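PDB 4HSQ: putative fimbrial subunit, which serves as the major pilin SpaD, here its domains D2 and D3, which probably stack along the shaft of the adhesive pili on the bacterial surface. Local coordinates for residues A[43-48]-A[103-108]; A[147-152]-A[200-205]; A[170-175]-A[182-187]. All blocks are in the same frame, centred on the assembly; numbering follows the deposited sequence.

Contact 1: residues A[43-48]-A[103-108]; sequences FEDELD and LTFEVK
Leu-103 lays its CB over the middle of the Phe-43 ring, 3.7 Å from the ring centroid and 11° off its normal, a clean CH-pi contact. Here two facing sheets of a beta-sandwich meet in the Sgo0707 N2-type domain: strand 41-46 lies in one sheet and strand 100-109 in the other, with no hydrogen bond between the two segments. They run in nearly the same direction. Leu-103 CD2 reaches back to Phe-43 CB at 3.7 Å, while Val-85 and Val-124 pack around the pair.

Further along, Leu-47 CD2 approaches Phe-105 CE1 to 3.7 Å. The Phe-105 ring gets there because its CG sits between the backbone N and the carbonyl carbon (chi1 65°), which sends it across the core toward strand 41-46. Leu-83 touches the same ring, and Leu-47 CD1 makes a looser contact with Val-107 CG1.

Asp-45 brings a carboxylate into this apolar layer. Its OD2 is hydrogen-bonded to Lys-8 NZ, an arrangement consistent with the acid found beside Lys-Asn isopeptide bonds in CnaA-type pilin domains. Its carboxylate stands nearly perpendicular to the Phe-105 ring, 87° between planes, with Asp-45 OD2 in the plane of that ring at its edge, 3.5 Å from Phe-105 CZ.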
ATOM      1  N   PHE A  43       1.949  -0.832  22.301  1.00 16.00           N
ATOM      2  CA  PHE A  43       1.521  -1.439  21.054  1.00 14.21           C
ATOM      3  C   PHE A  43       2.729  -2.010  20.414  1.00 17.64           C
ATOM      4  O   PHE A  43       3.761  -1.346  20.392  1.00 14.76           O
ATOM      5  CB  PHE A  43       0.891  -0.398  20.090  1.00 15.50           C
ATOM      6  CG  PHE A  43      -0.184   0.495  20.641  1.00 16.06           C
ATOM      7  CD1 PHE A  43      -1.520   0.277  20.323  1.00 17.85           C
ATOM      8  CD2 PHE A  43       0.143   1.623  21.398  1.00 18.21           C
ATOM      9  CE1 PHE A  43      -2.521   1.145  20.785  1.00 18.25           C
ATOM     10  CE2 PHE A  43      -0.859   2.498  21.850  1.00 20.43           C
ATOM     11  CZ  PHE A  43      -2.181   2.260  21.524  1.00 17.60           C
ATOM     12  N   GLU A  44       2.606  -3.200  19.812  1.00 15.84           N
ATOM     13  CA  GLU A  44       3.699  -3.816  19.074  1.00 16.01           C
ATOM     14  C   GLU A  44       3.186  -4.218  17.728  1.00 19.30           C
ATOM     15  O   GLU A  44       2.049  -4.658  17.631  1.00 19.44           O
ATOM     16  CB  GLU A  44       4.290  -5.021  19.828  1.00 17.72           C
ATOM     17  CG  GLU A  44       5.178  -4.565  20.968  1.00 24.08           C
ATOM     18  CD  GLU A  44       6.054  -5.625  21.598  1.00 36.40           C
ATOM     19  OE1 GLU A  44       6.079  -6.765  21.083  1.00 29.45           O
ATOM     20  OE2 GLU A  44       6.710  -5.315  22.617  1.00 29.93           O
ATOM     21  N   ASP A  45       3.991  -4.027  16.681  1.00 16.50           N
ATOM     22  CA  ASP A  45       3.563  -4.386  15.336  1.00 15.56           C
ATOM     23  C   ASP A  45       4.764  -4.766  14.494  1.00 19.02           C
ATOM     24  O   ASP A  45       5.636  -3.923  14.220  1.00 17.44           O
ATOM     25  CB  ASP A  45       2.779  -3.219  14.691  1.00 16.06           C
ATOM     26  CG  ASP A  45       2.032  -3.595  13.417  1.00 15.72           C
ATOM     27  OD1 ASP A  45       2.591  -4.353  12.608  1.00 17.36           O
ATOM     28  OD2 ASP A  45       0.964  -2.993  13.153  1.00 17.05           O
ATOM     29  N   GLU A  46       4.805  -6.050  14.090  1.00 16.24           N
ATOM     30  CA  GLU A  46       5.853  -6.619  13.230  1.00 17.24           C
ATOM     31  C   GLU A  46       5.529  -6.241  11.822  1.00 19.79           C
ATOM     32  O   GLU A  46       4.623  -6.803  11.195  1.00 19.91           O
ATOM     33  CB  GLU A  46       5.930  -8.149  13.371  1.00 18.69           C
ATOM     34  CG  GLU A  46       6.406  -8.619  14.738  1.00 33.13           C
ATOM     35  CD  GLU A  46       6.450 -10.129  14.852  1.00 64.77           C
ATOM     36  OE1 GLU A  46       7.321 -10.749  14.200  1.00 71.05           O
ATOM     37  OE2 GLU A  46       5.581 -10.697  15.554  1.00 59.25           O
ATOM     38  N   LEU A  47       6.197  -5.224  11.343  1.00 15.56           N
ATOM     39  CA  LEU A  47       5.886  -4.752  10.013  1.00 14.26           C
ATOM     40  C   LEU A  47       6.514  -5.617   8.974  1.00 16.36           C
ATOM     41  O   LEU A  47       7.683  -6.002   9.100  1.00 14.60           O
ATOM     42  CB  LEU A  47       6.370  -3.307   9.836  1.00 13.19           C
ATOM     43  CG  LEU A  47       5.756  -2.286  10.796  1.00 17.44           C
ATOM     44  CD1 LEU A  47       6.414  -0.936  10.598  1.00 18.40           C
ATOM     45  CD2 LEU A  47       4.227  -2.189  10.600  1.00 17.22           C
ATOM     46  N   ASP A  48       5.744  -5.905   7.926  1.00 14.65           N
ATOM     47  CA  ASP A  48       6.247  -6.646   6.764  1.00 13.70           C
ATOM     48  C   ASP A  48       7.525  -5.938   6.294  1.00 17.91           C
ATOM     49  O   ASP A  48       7.606  -4.697   6.318  1.00 16.87           O
ATOM     50  CB  ASP A  48       5.174  -6.703   5.657  1.00 14.32           C
ATOM     51  CG  ASP A  48       5.605  -7.492   4.438  1.00 15.17           C
ATOM     52  OD1 ASP A  48       5.086  -8.605   4.239  1.00 16.15           O
ATOM     53  OD2 ASP A  48       6.471  -6.998   3.686  1.00 17.52           O
ATOM     54  N   LEU A 103      -3.950   4.003  18.112  1.00 15.44           N
ATOM     55  CA  LEU A 103      -2.651   4.342  17.545  1.00 14.67           C
ATOM     56  C   LEU A 103      -2.777   4.381  16.046  1.00 15.96           C
ATOM     57  O   LEU A 103      -3.157   3.380  15.458  1.00 16.25           O
ATOM     58  CB  LEU A 103      -1.541   3.327  17.965  1.00 14.37           C
ATOM     59  CG  LEU A 103      -0.237   3.355  17.114  1.00 16.42           C
ATOM     60  CD1 LEU A 103       0.557   4.663  17.343  1.00 15.22           C
ATOM     61  CD2 LEU A 103       0.644   2.125  17.361  1.00 14.66           C
ATOM     62  N   THR A 104      -2.391   5.501  15.428  1.00 13.61           N
ATOM     63  CA  THR A 104      -2.356   5.597  13.970  1.00 13.62           C
ATOM     64  C   THR A 104      -0.930   5.899  13.565  1.00 14.98           C
ATOM     65  O   THR A 104      -0.294   6.814  14.117  1.00 14.40           O
ATOM     66  CB  THR A 104      -3.343   6.660  13.404  1.00 16.70           C
ATOM     67  OG1 THR A 104      -4.671   6.281  13.769  1.00 15.46           O
ATOM     68  CG2 THR A 104      -3.292   6.728  11.853  1.00 14.50           C
ATOM     69  N   PHE A 105      -0.423   5.144  12.588  1.00 11.01           N
ATOM     70  CA  PHE A 105       0.938   5.392  12.128  1.00  9.86           C
ATOM     71  C   PHE A 105       0.985   5.230  10.627  1.00 14.51           C
ATOM     72  O   PHE A 105       0.128   4.569  10.025  1.00 13.50           O
ATOM     73  CB  PHE A 105       1.977   4.507  12.842  1.00 10.97           C
ATOM     74  CG  PHE A 105       1.848   3.024  12.565  1.00 12.05           C
ATOM     75  CD1 PHE A 105       2.609   2.419  11.574  1.00 13.23           C
ATOM     76  CD2 PHE A 105       1.054   2.211  13.381  1.00 13.22           C
ATOM     77  CE1 PHE A 105       2.485   1.048  11.319  1.00 14.84           C
ATOM     78  CE2 PHE A 105       0.929   0.845  13.122  1.00 16.24           C
ATOM     79  CZ  PHE A 105       1.650   0.271  12.102  1.00 13.35           C
ATOM     80  N   GLU A 106       2.013   5.812  10.041  1.00 11.85           N
ATOM     81  CA  GLU A 106       2.190   5.875   8.617  1.00 11.74           C
ATOM     82  C   GLU A 106       3.345   5.029   8.140  1.00 14.13           C
ATOM     83  O   GLU A 106       4.400   4.979   8.775  1.00 14.86           O
ATOM     84  CB  GLU A 106       2.398   7.344   8.274  1.00 12.85           C
ATOM     85  CG  GLU A 106       2.492   7.683   6.803  1.00 16.29           C
ATOM     86  CD  GLU A 106       2.908   9.133   6.653  1.00 36.35           C
ATOM     87  OE1 GLU A 106       2.079  10.022   6.946  1.00 40.12           O
ATOM     88  OE2 GLU A 106       4.082   9.379   6.311  1.00 35.04           O
ATOM     89  N   VAL A 107       3.139   4.377   6.978  1.00 11.27           N
ATOM     90  CA  VAL A 107       4.130   3.531   6.303  1.00 10.80           C
ATOM     91  C   VAL A 107       4.146   3.831   4.816  1.00 13.58           C
ATOM     92  O   VAL A 107       3.197   4.448   4.285  1.00 12.82           O
ATOM     93  CB  VAL A 107       3.829   2.000   6.537  1.00 13.26           C
ATOM     94  CG1 VAL A 107       3.984   1.601   8.009  1.00 13.22           C
ATOM     95  CG2 VAL A 107       2.451   1.591   5.995  1.00 11.51           C
ATOM     96  N   LYS A 108       5.161   3.309   4.125  1.00  9.99           N
ATOM     97  CA  LYS A 108       5.254   3.292   2.665  1.00  9.78           C
ATOM     98  C   LYS A 108       5.651   1.902   2.270  1.00 14.40           C
ATOM     99  O   LYS A 108       6.590   1.359   2.853  1.00 13.30           O
ATOM    100  CB  LYS A 108       6.267   4.296   2.078  1.00 10.94           C
ATOM    101  CG  LYS A 108       5.836   5.763   2.257  1.00 15.55           C
ATOM    102  CD  LYS A 108       6.902   6.739   1.725  1.00 14.88           C
ATOM    103  CE  LYS A 108       6.465   8.171   2.011  1.00 18.49           C
ATOM    104  NZ  LYS A 108       7.476   9.175   1.556  1.00 17.54           N
TER

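Contact 2: residues A[147-152]-A[200-205]; sequences GKLKVV and FTIDGL
Six backbone hydrogen bonds tie these antiparallel strands together, two at each of three hydrogen-bonded pairs: Gly-147 with Leu-205, Leu-149 with Ile-202 and Val-151 with Phe-200. Both bonds of the middle pair are nearly linear at the hydrogen, Ile-202 N to Leu-149 O being 2.8 Å with an angle of 171°. The longest is Phe-200 N to Val-151 O at 3.3 Å. CA-H...O contacts fill in between, as where Lys-150 CA meets Phe-200 O at 3.4 Å.

Between the pairs Gly-147/Leu-205 and Leu-149/Ile-202 one residue, Lys-148, stands opposite two, Asp-203 and Gly-204, a beta bulge in strand 199-206, and the peptide joining those two residues is cis. The bulge sits in the Prealbumin-like domain, a CnaB-type beta-sandwich of the transthyretin clan, in which strand 142-155 is also paired on its other edge with strand 264-271. That neighbour begins at Thr-264, a calcium ligand, which touches the side chains of Lys-148 and Lys-150.

On the core face, Val-151 CB rests over one face of the Phe-200 ring near its rim, 3.5 Å from Phe-200 CZ. With chi1 at 63°, the Phe-200 ring turns back beside Val-151, and the two side chains point the same way; Trp-192 meets the ring too. Leu-149 CD2 packs on Leu-205 CD1 at 4.0 Å, with Leu-225 alongside.

The other face is polar. The Lys-148 chain bends at chi3 and runs past the Asp-203 carboxylate, leaving Lys-148 NZ 4.5 Å from Asp-203 OD2, too far for a salt bridge. The other oxygen, Asp-203 OD1, accepts from Val-112 N. Beside them, Thr-201 OG1 lies 3.6 Å from Lys-150 CG, while Lys-150 NZ leads away to Glu-258 O.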
ATOM      1  N   GLY A 147       0.424  -4.731  -7.150  1.00 11.07           N
ATOM      2  CA  GLY A 147       0.973  -5.583  -8.198  1.00  9.85           C
ATOM      3  C   GLY A 147       1.852  -4.794  -9.128  1.00 12.18           C
ATOM      4  O   GLY A 147       1.852  -3.558  -9.106  1.00 11.08           O
ATOM      5  N   LYS A 148       2.635  -5.500  -9.913  1.00 10.08           N
ATOM      6  CA  LYS A 148       3.481  -4.840 -10.917  1.00  9.33           C
ATOM      7  C   LYS A 148       2.742  -4.724 -12.239  1.00 14.78           C
ATOM      8  O   LYS A 148       1.968  -5.603 -12.595  1.00 14.57           O
ATOM      9  CB  LYS A 148       4.765  -5.628 -11.122  1.00 10.75           C
ATOM     10  CG  LYS A 148       5.617  -5.637  -9.874  1.00 13.03           C
ATOM     11  CD  LYS A 148       7.044  -6.077 -10.219  1.00 23.62           C
ATOM     12  CE  LYS A 148       7.506  -7.226  -9.375  1.00 43.60           C
ATOM     13  NZ  LYS A 148       8.795  -7.767  -9.883  1.00 53.37           N
ATOM     14  N   LEU A 149       2.999  -3.642 -12.970  1.00 12.05           N
ATOM     15  CA  LEU A 149       2.417  -3.437 -14.268  1.00 12.68           C
ATOM     16  C   LEU A 149       3.550  -3.396 -15.292  1.00 18.79           C
ATOM     17  O   LEU A 149       4.330  -2.451 -15.303  1.00 18.01           O
ATOM     18  CB  LEU A 149       1.541  -2.167 -14.333  1.00 12.40           C
ATOM     19  CG  LEU A 149       0.990  -1.837 -15.741  1.00 16.03           C
ATOM     20  CD1 LEU A 149       0.087  -2.977 -16.275  1.00 14.21           C
ATOM     21  CD2 LEU A 149       0.259  -0.515 -15.742  1.00 17.53           C
ATOM     22  N   LYS A 150       3.643  -4.444 -16.122  1.00 14.98           N
ATOM     23  CA  LYS A 150       4.666  -4.522 -17.159  1.00 14.87           C
ATOM     24  C   LYS A 150       4.023  -4.183 -18.492  1.00 18.42           C
ATOM     25  O   LYS A 150       2.999  -4.768 -18.861  1.00 17.42           O
ATOM     26  CB  LYS A 150       5.276  -5.942 -17.184  1.00 16.10           C
ATOM     27  CG  LYS A 150       6.295  -6.174 -18.278  1.00 17.37           C
ATOM     28  CD  LYS A 150       6.810  -7.617 -18.241  1.00 16.74           C
ATOM     29  CE  LYS A 150       7.778  -7.820 -19.386  1.00 29.34           C
ATOM     30  NZ  LYS A 150       8.551  -9.076 -19.259  1.00 41.70           N
ATOM     31  N   VAL A 151       4.631  -3.257 -19.225  1.00 15.87           N
ATOM     32  CA  VAL A 151       4.143  -2.868 -20.534  1.00 16.47           C
ATOM     33  C   VAL A 151       5.113  -3.378 -21.595  1.00 21.06           C
ATOM     34  O   VAL A 151       6.312  -3.205 -21.438  1.00 18.52           O
ATOM     35  CB  VAL A 151       3.930  -1.338 -20.615  1.00 21.12           C
ATOM     36  CG1 VAL A 151       3.617  -0.885 -22.039  1.00 21.14           C
ATOM     37  CG2 VAL A 151       2.811  -0.919 -19.666  1.00 21.50           C
ATOM     38  N   VAL A 152       4.601  -4.041 -22.640  1.00 19.12           N
ATOM     39  CA  VAL A 152       5.485  -4.518 -23.711  1.00 20.16           C
ATOM     40  C   VAL A 152       5.015  -3.846 -25.011  1.00 21.93           C
ATOM     41  O   VAL A 152       3.850  -3.946 -25.373  1.00 21.42           O
ATOM     42  CB  VAL A 152       5.652  -6.060 -23.792  1.00 25.42           C
ATOM     43  CG1 VAL A 152       4.337  -6.787 -23.627  1.00 26.86           C
ATOM     44  CG2 VAL A 152       6.395  -6.505 -25.062  1.00 24.80           C
ATOM     45  N   PHE A 200       8.889  -1.892 -19.930  1.00 14.07           N
ATOM     46  CA  PHE A 200       9.166  -1.209 -18.668  1.00 13.15           C
ATOM     47  C   PHE A 200       8.229  -1.856 -17.680  1.00 17.09           C
ATOM     48  O   PHE A 200       7.208  -2.410 -18.097  1.00 14.73           O
ATOM     49  CB  PHE A 200       9.004   0.333 -18.704  1.00 13.90           C
ATOM     50  CG  PHE A 200       7.610   0.833 -18.989  1.00 13.12           C
ATOM     51  CD1 PHE A 200       6.650   0.880 -17.986  1.00 15.42           C
ATOM     52  CD2 PHE A 200       7.267   1.287 -20.254  1.00 14.07           C
ATOM     53  CE1 PHE A 200       5.359   1.358 -18.255  1.00 17.01           C
ATOM     54  CE2 PHE A 200       5.985   1.781 -20.520  1.00 16.78           C
ATOM     55  CZ  PHE A 200       5.035   1.794 -19.531  1.00 15.81           C
ATOM     56  N   THR A 201       8.558  -1.787 -16.393  1.00 13.93           N
ATOM     57  CA  THR A 201       7.679  -2.318 -15.361  1.00 13.51           C
ATOM     58  C   THR A 201       7.481  -1.237 -14.304  1.00 18.47           C
ATOM     59  O   THR A 201       8.457  -0.642 -13.833  1.00 18.34           O
ATOM     60  CB  THR A 201       8.269  -3.622 -14.759  1.00 19.01           C
ATOM     61  OG1 THR A 201       8.355  -4.605 -15.788  1.00 18.82           O
ATOM     62  CG2 THR A 201       7.410  -4.178 -13.638  1.00 18.20           C
ATOM     63  N   ILE A 202       6.223  -0.977 -13.946  1.00 13.80           N
ATOM     64  CA  ILE A 202       5.892  -0.068 -12.865  1.00 12.95           C
ATOM     65  C   ILE A 202       5.723  -0.948 -11.634  1.00 17.99           C
ATOM     66  O   ILE A 202       4.780  -1.740 -11.571  1.00 16.82           O
ATOM     67  CB  ILE A 202       4.625   0.801 -13.152  1.00 14.77           C
ATOM     68  CG1 ILE A 202       4.714   1.540 -14.499  1.00 14.41           C
ATOM     69  CG2 ILE A 202       4.341   1.770 -11.966  1.00 13.98           C
ATOM     70  CD1 ILE A 202       3.442   2.306 -14.910  1.00 14.64           C
ATOM     71  N   ASP A 203       6.665  -0.852 -10.698  1.00 14.14           N
ATOM     72  CA  ASP A 203       6.621  -1.541  -9.413  1.00 14.00           C
ATOM     73  C   ASP A 203       6.281  -0.464  -8.341  1.00 19.93           C
ATOM     74  O   ASP A 203       7.165   0.275  -7.889  1.00 19.96           O
ATOM     75  CB  ASP A 203       7.959  -2.266  -9.144  1.00 15.17           C
ATOM     76  CG  ASP A 203       7.988  -3.090  -7.858  1.00 20.58           C
ATOM     77  OD1 ASP A 203       7.039  -2.981  -7.059  1.00 19.93           O
ATOM     78  OD2 ASP A 203       8.939  -3.862  -7.673  1.00 24.06           O
ATOM     79  N   GLY A 204       5.001  -0.258  -8.041  1.00 15.02           N
ATOM     80  CA  GLY A 204       3.846  -1.065  -8.417  1.00 13.08           C
ATOM     81  C   GLY A 204       2.608  -0.296  -8.056  1.00 14.73           C
ATOM     82  O   GLY A 204       2.700   0.810  -7.510  1.00 14.20           O
ATOM     83  N   LEU A 205       1.438  -0.875  -8.333  1.00 11.57           N
ATOM     84  CA  LEU A 205       0.193  -0.166  -8.156  1.00 11.66           C
ATOM     85  C   LEU A 205      -0.739  -0.875  -7.217  1.00 14.39           C
ATOM     86  O   LEU A 205      -0.734  -2.098  -7.149  1.00 12.98           O
ATOM     87  CB  LEU A 205      -0.509   0.005  -9.524  1.00 12.15           C
ATOM     88  CG  LEU A 205       0.313   0.639 -10.657  1.00 15.80           C
ATOM     89  CD1 LEU A 205      -0.465   0.580 -11.984  1.00 15.08           C
ATOM     90  CD2 LEU A 205       0.714   2.084 -10.294  1.00 16.64           C
TER

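Contact 3: residues A[170-175]-A[182-187]; sequences LYQCTS and GPLTVD
The end of strand 167-173 and the irregular segment 182-187 meet at a steep angle, 117° between their end-to-end directions, and one direct hydrogen bond joins them. Leu-184 N gives its proton to Leu-170 O at 2.8 Å with an almost linear N-H...O angle of 177°. The same carbonyl takes a CA-H...O contact from Pro-183, and a water bridges Leu-170 N and Leu-184 O, accepting from the amide. Just before Leu-184 the Gly-182 to Pro-183 peptide is cis. The backbone angles of Gly-182 call for glycine, since a CB would jam against the preceding carbonyl O, and its CA is packed 3.5 Å from Tyr-171 CD1.

In the Prealbumin-like, CnaB-type sandwich this is where the loop after the short strand 178-179 folds back against strand 167-173, which pairs on one side with 222-229, to which Cys-173 is also locked by its disulfide with Cys-224. Toward the loop, the backbone of Gln-172 bonds to Gly-180 and Lys-181.

The Tyr-171 ring lies along the glycine-proline link. Pro-183 CA sits over one ring face, offset toward the rim, in a CH-pi contact 4.2 Å from the centroid of Tyr-171. The proline ring continues beside the phenol, its CD 3.7 Å from Tyr-171 OH. That hydroxyl is held by a hydrogen bond with Glu-169, which steadies the far end of the ring.

Leu-184 lays its side chain against the strand. Its CG is anti to its own carbonyl carbon (chi1 -64°), which carries CD1 between Leu-170 CD2, 4.0 Å from Leu-184 CD1, and the CG of Gln-172, whose chain passes it at about a right angle. Val-186 follows with CG2 on Leu-170 CD2, and both leucines also pack on Phe-223.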
ATOM      1  N   LEU A 170       0.603   7.368 -16.693  1.00 11.80           N
ATOM      2  CA  LEU A 170      -0.378   6.541 -16.020  1.00 10.66           C
ATOM      3  C   LEU A 170      -1.431   7.399 -15.380  1.00 15.03           C
ATOM      4  O   LEU A 170      -1.116   8.415 -14.734  1.00 14.43           O
ATOM      5  CB  LEU A 170       0.333   5.728 -14.924  1.00 10.53           C
ATOM      6  CG  LEU A 170      -0.557   4.765 -14.140  1.00 13.83           C
ATOM      7  CD1 LEU A 170      -0.915   3.547 -14.996  1.00 14.82           C
ATOM      8  CD2 LEU A 170       0.149   4.327 -12.882  1.00 14.93           C
ATOM      9  N   TYR A 171      -2.672   6.957 -15.493  1.00 12.21           N
ATOM     10  CA  TYR A 171      -3.804   7.667 -14.919  1.00 12.25           C
ATOM     11  C   TYR A 171      -4.734   6.729 -14.223  1.00 13.59           C
ATOM     12  O   TYR A 171      -4.798   5.561 -14.578  1.00 13.14           O
ATOM     13  CB  TYR A 171      -4.622   8.331 -16.075  1.00 13.28           C
ATOM     14  CG  TYR A 171      -3.938   9.488 -16.753  1.00 15.41           C
ATOM     15  CD1 TYR A 171      -4.282  10.803 -16.446  1.00 17.92           C
ATOM     16  CD2 TYR A 171      -3.010   9.277 -17.772  1.00 15.01           C
ATOM     17  CE1 TYR A 171      -3.665  11.881 -17.085  1.00 19.19           C
ATOM     18  CE2 TYR A 171      -2.356  10.349 -18.389  1.00 15.77           C
ATOM     19  CZ  TYR A 171      -2.697  11.648 -18.051  1.00 23.81           C
ATOM     20  OH  TYR A 171      -2.095  12.711 -18.693  1.00 25.06           O
ATOM     21  N   GLN A 172      -5.520   7.256 -13.287  1.00 11.80           N
ATOM     22  CA  GLN A 172      -6.695   6.578 -12.765  1.00 11.70           C
ATOM     23  C   GLN A 172      -7.756   6.860 -13.822  1.00 16.88           C
ATOM     24  O   GLN A 172      -7.720   7.931 -14.428  1.00 15.64           O
ATOM     25  CB  GLN A 172      -7.117   7.129 -11.394  1.00 13.48           C
ATOM     26  CG  GLN A 172      -6.132   6.841 -10.262  1.00 15.13           C
ATOM     27  CD  GLN A 172      -6.440   7.580  -8.982  1.00 28.07           C
ATOM     28  OE1 GLN A 172      -7.463   8.252  -8.819  1.00 24.04           O
ATOM     29  NE2 GLN A 172      -5.546   7.471  -8.037  1.00 21.65           N
ATOM     30  N   CYS A 173      -8.681   5.938 -14.088  1.00 16.24           N
ATOM     31  CA  CYS A 173      -9.716   6.233 -15.080  1.00 16.84           C
ATOM     32  C   CYS A 173     -10.958   5.423 -14.794  1.00 21.29           C
ATOM     33  O   CYS A 173     -10.865   4.386 -14.149  1.00 21.35           O
ATOM     34  CB  CYS A 173      -9.208   5.961 -16.504  1.00 17.01           C
ATOM     35  SG  CYS A 173      -8.771   4.226 -16.834  1.00 20.32           S
ATOM     36  N   THR A 174     -12.105   5.843 -15.329  1.00 18.70           N
ATOM     37  CA  THR A 174     -13.284   4.970 -15.221  1.00 20.03           C
ATOM     38  C   THR A 174     -13.309   4.126 -16.492  1.00 22.36           C
ATOM     39  O   THR A 174     -13.773   2.996 -16.462  1.00 21.84           O
ATOM     40  CB  THR A 174     -14.596   5.706 -14.924  1.00 32.41           C
ATOM     41  OG1 THR A 174     -14.713   6.830 -15.776  1.00 34.81           O
ATOM     42  CG2 THR A 174     -14.703   6.136 -13.465  1.00 36.94           C
ATOM     43  N   SER A 175     -12.732   4.658 -17.603  1.00 18.25           N
ATOM     44  CA  SER A 175     -12.601   3.966 -18.896  1.00 16.83           C
ATOM     45  C   SER A 175     -11.486   4.627 -19.704  1.00 19.57           C
ATOM     46  O   SER A 175     -11.064   5.741 -19.370  1.00 16.90           O
ATOM     47  CB  SER A 175     -13.916   4.000 -19.676  1.00 17.73           C
ATOM     48  OG  SER A 175     -14.063   5.188 -20.442  1.00 17.11           O
ATOM     49  N   GLY A 182      -4.292  12.131 -12.792  1.00 15.90           N
ATOM     50  CA  GLY A 182      -2.999  11.865 -13.408  1.00 16.73           C
ATOM     51  C   GLY A 182      -2.438  13.039 -14.199  1.00 21.08           C
ATOM     52  O   GLY A 182      -3.104  14.066 -14.330  1.00 20.58           O
ATOM     53  N   PRO A 183      -1.227  12.914 -14.774  1.00 19.27           N
ATOM     54  CA  PRO A 183      -0.342  11.730 -14.750  1.00 18.79           C
ATOM     55  C   PRO A 183       0.147  11.440 -13.332  1.00 21.39           C
ATOM     56  O   PRO A 183       0.572  12.336 -12.602  1.00 20.69           O
ATOM     57  CB  PRO A 183       0.783  12.112 -15.720  1.00 20.81           C
ATOM     58  CG  PRO A 183       0.797  13.620 -15.704  1.00 25.51           C
ATOM     59  CD  PRO A 183      -0.636  14.018 -15.558  1.00 20.57           C
ATOM     60  N   LEU A 184      -0.007  10.181 -12.920  1.00 15.70           N
ATOM     61  CA  LEU A 184       0.360   9.727 -11.588  1.00 14.65           C
ATOM     62  C   LEU A 184       1.861   9.573 -11.408  1.00 17.26           C
ATOM     63  O   LEU A 184       2.553   9.115 -12.306  1.00 15.77           O
ATOM     64  CB  LEU A 184      -0.301   8.361 -11.314  1.00 14.19           C
ATOM     65  CG  LEU A 184      -1.835   8.313 -11.269  1.00 17.66           C
ATOM     66  CD1 LEU A 184      -2.317   6.891 -11.030  1.00 16.69           C
ATOM     67  CD2 LEU A 184      -2.384   9.227 -10.182  1.00 20.22           C
ATOM     68  N   THR A 185       2.344   9.935 -10.226  1.00 15.73           N
ATOM     69  CA  THR A 185       3.726   9.719  -9.841  1.00 15.82           C
ATOM     70  C   THR A 185       3.751   8.443  -9.007  1.00 18.92           C
ATOM     71  O   THR A 185       3.038   8.323  -7.996  1.00 17.52           O
ATOM     72  CB  THR A 185       4.317  10.923  -9.098  1.00 21.44           C
ATOM     73  OG1 THR A 185       4.320  12.045  -9.979  1.00 22.15           O
ATOM     74  CG2 THR A 185       5.743  10.646  -8.592  1.00 19.57           C
ATOM     75  N   VAL A 186       4.569   7.491  -9.444  1.00 16.96           N
ATOM     76  CA  VAL A 186       4.747   6.219  -8.762  1.00 18.63           C
ATOM     77  C   VAL A 186       6.239   6.069  -8.528  1.00 24.71           C
ATOM     78  O   VAL A 186       7.011   5.949  -9.494  1.00 22.27           O
ATOM     79  CB  VAL A 186       4.122   4.998  -9.500  1.00 23.51           C
ATOM     80  CG1 VAL A 186       4.272   3.722  -8.664  1.00 24.85           C
ATOM     81  CG2 VAL A 186       2.655   5.241  -9.843  1.00 23.61           C
ATOM     82  N   ASP A 187       6.633   6.080  -7.242  1.00 24.30           N
ATOM     83  CA  ASP A 187       8.017   5.959  -6.761  1.00 25.28           C
ATOM     84  C   ASP A 187       8.937   6.981  -7.494  1.00 30.72           C
ATOM     85  O   ASP A 187       9.891   6.589  -8.151  1.00 31.26           O
ATOM     86  CB  ASP A 187       8.533   4.506  -6.890  1.00 27.50           C
ATOM     87  CG  ASP A 187       9.835   4.219  -6.128  1.00 36.46           C
ATOM     88  OD1 ASP A 187      10.419   5.175  -5.552  1.00 38.23           O
ATOM     89  OD2 ASP A 187      10.232   3.035  -6.054  1.00 30.06           O
TER
HETATM   90  O   HOH W   1       2.181   9.188 -15.141  1.00 17.37           O

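Along the chain contact 1 comes first, in the Sgo0707 N2-type domain; contacts 2 and 3 follow in the Prealbumin-like domain. The centres of contacts 1 and 2 lie about 26 Å apart on opposite sides of the chain's centre, yet strands 41-46 and 142-155 both pair with strand 117-127, so hydrogen-bonded strands run from one domain into the next. Contacts 2 and 3 have centres about 13 Å apart, and segments 170-175 and 182-187 fall between the two strands of contact 2. They share one core: Leu-205 CD2 touches Leu-170 CD2 at 3.5 Å, and Val-186 packs on Ile-202. The result is an elongated two-domain rod, consistent with a pilus shaft.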